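Local coordinates for hypothetical protein EF2904 (Enterococcus faecalis, PDB 2AZ4) that is a zinc-binding protein of the metallo-beta-lactamase fold that may act as an exonuclease on RNA, though its function is not established, at residues V108-K114 and R142-N148. Sequence-based numbering, arbitrary orientation.
Sequences VPLYTLK and REMIGLN
Val108 O receives the guanidinium of Arg142 just upstream of two parallel strands, 110-113 and 145-147, connected through helix 114-123 and the loop after it as a beta-alpha-beta unit at the outer border of a sheet of the metallo-beta-lactamase fold. Arg142 NH2 makes the firmer bond to Val108 O (2.9 Å), in the plane of that carbonyl, and NH1 adds a weak one. Bends at chi2 (91°) and chi3 (84°) fold the arginine back, and NH1 also donates almost straight (170°) to Glu143 O, which helps fix the rotation of the guanidinium. Leu110 CD2 touches both Arg142 CD and Met144 CG, while Leu110 O takes Ile145 N at 2.8 Å. On the other side of the sheet, Tyr111 and Ile145 run side by side: CE1 of the ring meets Ile145 CD1 at 3.5 Å, and Leu147 CD1 reaches the CD1 corner; Phe89 meets the ring from strand 85-89. Thr112 continues the backbone pairing, its N bonded to Ile145 O and its O to Leu147 N. Its CG2 lies 3.9 Å from Met144 SD, whereas OG1 is hydrogen-bonded to Leu90 O; the Thr112 side chain lies about 6 Å from that of the zinc ligand His92. Leu113, N-cap of helix 114-123, directs CD2 to Asn148 O (3.4 Å). Lys114 CA comes within 3.6 Å of Gly146 CA, an approach possible because Gly146 has no side chain facing Lys114 CB. Lys114 N bonds to a lone pair of Leu147 O, and a water bridges the same oxygen to Lys114 NZ, 2.7 Å from the water.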
loop_
_atom_site.group_PDB
_atom_site.type_symbol
_atom_site.label_atom_id
_atom_site.label_comp_id
_atom_site.label_asym_id
_atom_site.label_seq_id
_atom_site.Cartn_x
_atom_site.Cartn_y
_atom_site.Cartn_z
ATOM N N VAL A 108 20.895 7.980 -5.420
ATOM C CA VAL A 108 20.385 8.014 -4.045
ATOM C C VAL A 108 19.823 6.626 -3.717
ATOM O O VAL A 108 19.006 6.138 -4.458
ATOM C CB VAL A 108 19.306 9.113 -3.878
ATOM C CG1 VAL A 108 18.665 9.057 -2.469
ATOM C CG2 VAL A 108 19.923 10.482 -4.132
ATOM N N PRO A 109 20.294 5.979 -2.620
ATOM C CA PRO A 109 19.717 4.682 -2.259
ATOM C C PRO A 109 18.280 4.762 -1.798
ATOM O O PRO A 109 17.879 5.738 -1.157
ATOM C CB PRO A 109 20.598 4.204 -1.108
ATOM C CG PRO A 109 21.217 5.484 -0.526
ATOM C CD PRO A 109 21.400 6.367 -1.725
ATOM N N LEU A 110 17.540 3.692 -2.070
ATOM C CA LEU A 110 16.120 3.583 -1.767
ATOM C C LEU A 110 15.955 2.283 -0.979
ATOM O O LEU A 110 16.318 1.191 -1.465
ATOM C CB LEU A 110 15.284 3.556 -3.052
ATOM C CG LEU A 110 13.761 3.291 -2.950
ATOM C CD1 LEU A 110 13.094 4.369 -2.119
ATOM C CD2 LEU A 110 13.096 3.224 -4.340
ATOM N N TYR A 111 15.432 2.421 0.244
ATOM C CA TYR A 111 15.393 1.336 1.226
ATOM C C TYR A 111 13.960 0.940 1.480
ATOM O O TYR A 111 13.071 1.782 1.587
ATOM C CB TYR A 111 16.043 1.732 2.571
ATOM C CG TYR A 111 17.529 2.004 2.512
ATOM C CD1 TYR A 111 18.458 0.950 2.536
ATOM C CD2 TYR A 111 18.005 3.300 2.411
ATOM C CE1 TYR A 111 19.800 1.186 2.474
ATOM C CE2 TYR A 111 19.348 3.562 2.348
ATOM C CZ TYR A 111 20.242 2.505 2.386
ATOM O OH TYR A 111 21.563 2.761 2.319
ATOM N N THR A 112 13.734 -0.352 1.605
ATOM C CA THR A 112 12.408 -0.824 1.896
ATOM C C THR A 112 12.543 -2.248 2.423
ATOM O O THR A 112 13.610 -2.819 2.313
ATOM C CB THR A 112 11.471 -0.717 0.651
ATOM O OG1 THR A 112 10.116 -0.825 1.087
ATOM C CG2 THR A 112 11.769 -1.788 -0.407
ATOM N N LEU A 113 11.504 -2.815 3.027
ATOM C CA LEU A 113 11.636 -4.222 3.368
ATOM C C LEU A 113 11.663 -5.028 2.067
ATOM O O LEU A 113 11.004 -4.665 1.088
ATOM C CB LEU A 113 10.537 -4.711 4.306
ATOM C CG LEU A 113 10.592 -4.172 5.754
ATOM C CD1 LEU A 113 9.434 -4.708 6.530
ATOM C CD2 LEU A 113 11.923 -4.492 6.495
ATOM N N LYS A 114 12.437 -6.110 2.057
ATOM C CA LYS A 114 12.596 -6.937 0.857
ATOM C C LYS A 114 11.278 -7.406 0.214
ATOM O O LYS A 114 11.197 -7.470 -1.012
ATOM C CB LYS A 114 13.573 -8.110 1.104
ATOM C CG LYS A 114 13.072 -9.186 2.033
ATOM C CD LYS A 114 14.198 -10.169 2.415
ATOM C CE LYS A 114 13.732 -11.206 3.450
ATOM N NZ LYS A 114 13.481 -10.577 4.804
ATOM N N ARG A 142 13.242 0.964 -10.678
ATOM C CA ARG A 142 14.566 1.317 -10.169
ATOM C C ARG A 142 15.009 0.440 -8.982
ATOM O O ARG A 142 14.184 -0.275 -8.372
ATOM C CB ARG A 142 14.649 2.824 -9.864
ATOM C CG ARG A 142 13.908 3.289 -8.585
ATOM C CD ARG A 142 14.846 3.245 -7.377
ATOM N NE ARG A 142 15.608 4.458 -7.326
ATOM C CZ ARG A 142 16.718 4.698 -6.650
ATOM N NH1 ARG A 142 17.335 3.791 -5.899
ATOM N NH2 ARG A 142 17.213 5.921 -6.753
ATOM N N GLU A 143 16.312 0.450 -8.704
ATOM C CA GLU A 143 16.893 -0.380 -7.640
ATOM C C GLU A 143 16.280 -0.057 -6.267
ATOM O O GLU A 143 16.046 1.122 -5.952
ATOM C CB GLU A 143 18.420 -0.178 -7.565
ATOM C CG GLU A 143 19.180 -0.573 -8.825
ATOM C CD GLU A 143 20.684 -0.284 -8.760
ATOM O OE1 GLU A 143 21.171 0.236 -7.734
ATOM O OE2 GLU A 143 21.376 -0.593 -9.756
ATOM N N MET A 144 16.030 -1.103 -5.474
ATOM C CA MET A 144 15.649 -0.974 -4.064
ATOM C C MET A 144 16.571 -1.888 -3.271
ATOM O O MET A 144 16.826 -3.022 -3.679
ATOM C CB MET A 144 14.180 -1.413 -3.839
ATOM C CG MET A 144 13.147 -0.381 -4.345
ATOM S SD MET A 144 11.456 -0.908 -4.184
ATOM C CE MET A 144 11.159 -1.491 -5.832
ATOM N N ILE A 145 17.073 -1.396 -2.142
ATOM C CA ILE A 145 17.805 -2.242 -1.190
ATOM C C ILE A 145 16.778 -2.893 -0.278
ATOM O O ILE A 145 16.217 -2.238 0.612
ATOM C CB ILE A 145 18.837 -1.444 -0.402
ATOM C CG1 ILE A 145 19.887 -0.871 -1.365
ATOM C CG2 ILE A 145 19.554 -2.331 0.634
ATOM C CD1 ILE A 145 20.757 0.226 -0.740
ATOM N N GLY A 146 16.496 -4.172 -0.547
ATOM C CA GLY A 146 15.561 -4.951 0.256
ATOM C C GLY A 146 16.224 -5.274 1.588
ATOM O O GLY A 146 17.352 -5.809 1.622
ATOM N N LEU A 147 15.537 -4.910 2.674
ATOM C CA LEU A 147 16.022 -5.093 4.043
ATOM C C LEU A 147 15.176 -6.122 4.801
ATOM O O LEU A 147 14.095 -6.499 4.356
ATOM C CB LEU A 147 15.965 -3.752 4.808
ATOM C CG LEU A 147 16.780 -2.596 4.230
ATOM C CD1 LEU A 147 16.503 -1.329 5.068
ATOM C CD2 LEU A 147 18.307 -2.953 4.188
ATOM N N ASN A 148 15.710 -6.577 5.928
ATOM C CA ASN A 148 15.063 -7.511 6.812
ATOM C C ASN A 148 14.341 -6.755 7.918
ATOM O O ASN A 148 14.623 -5.594 8.190
ATOM C CB ASN A 148 16.116 -8.472 7.424
ATOM C CG ASN A 148 16.883 -9.245 6.366
ATOM O OD1 ASN A 148 18.122 -9.245 6.340
ATOM N ND2 ASN A 148 16.155 -9.910 5.493
HETATM O O HOH W 1 18.863 1.805 -4.201
HETATM O O HOH W 2 12.101 -8.304 5.344
#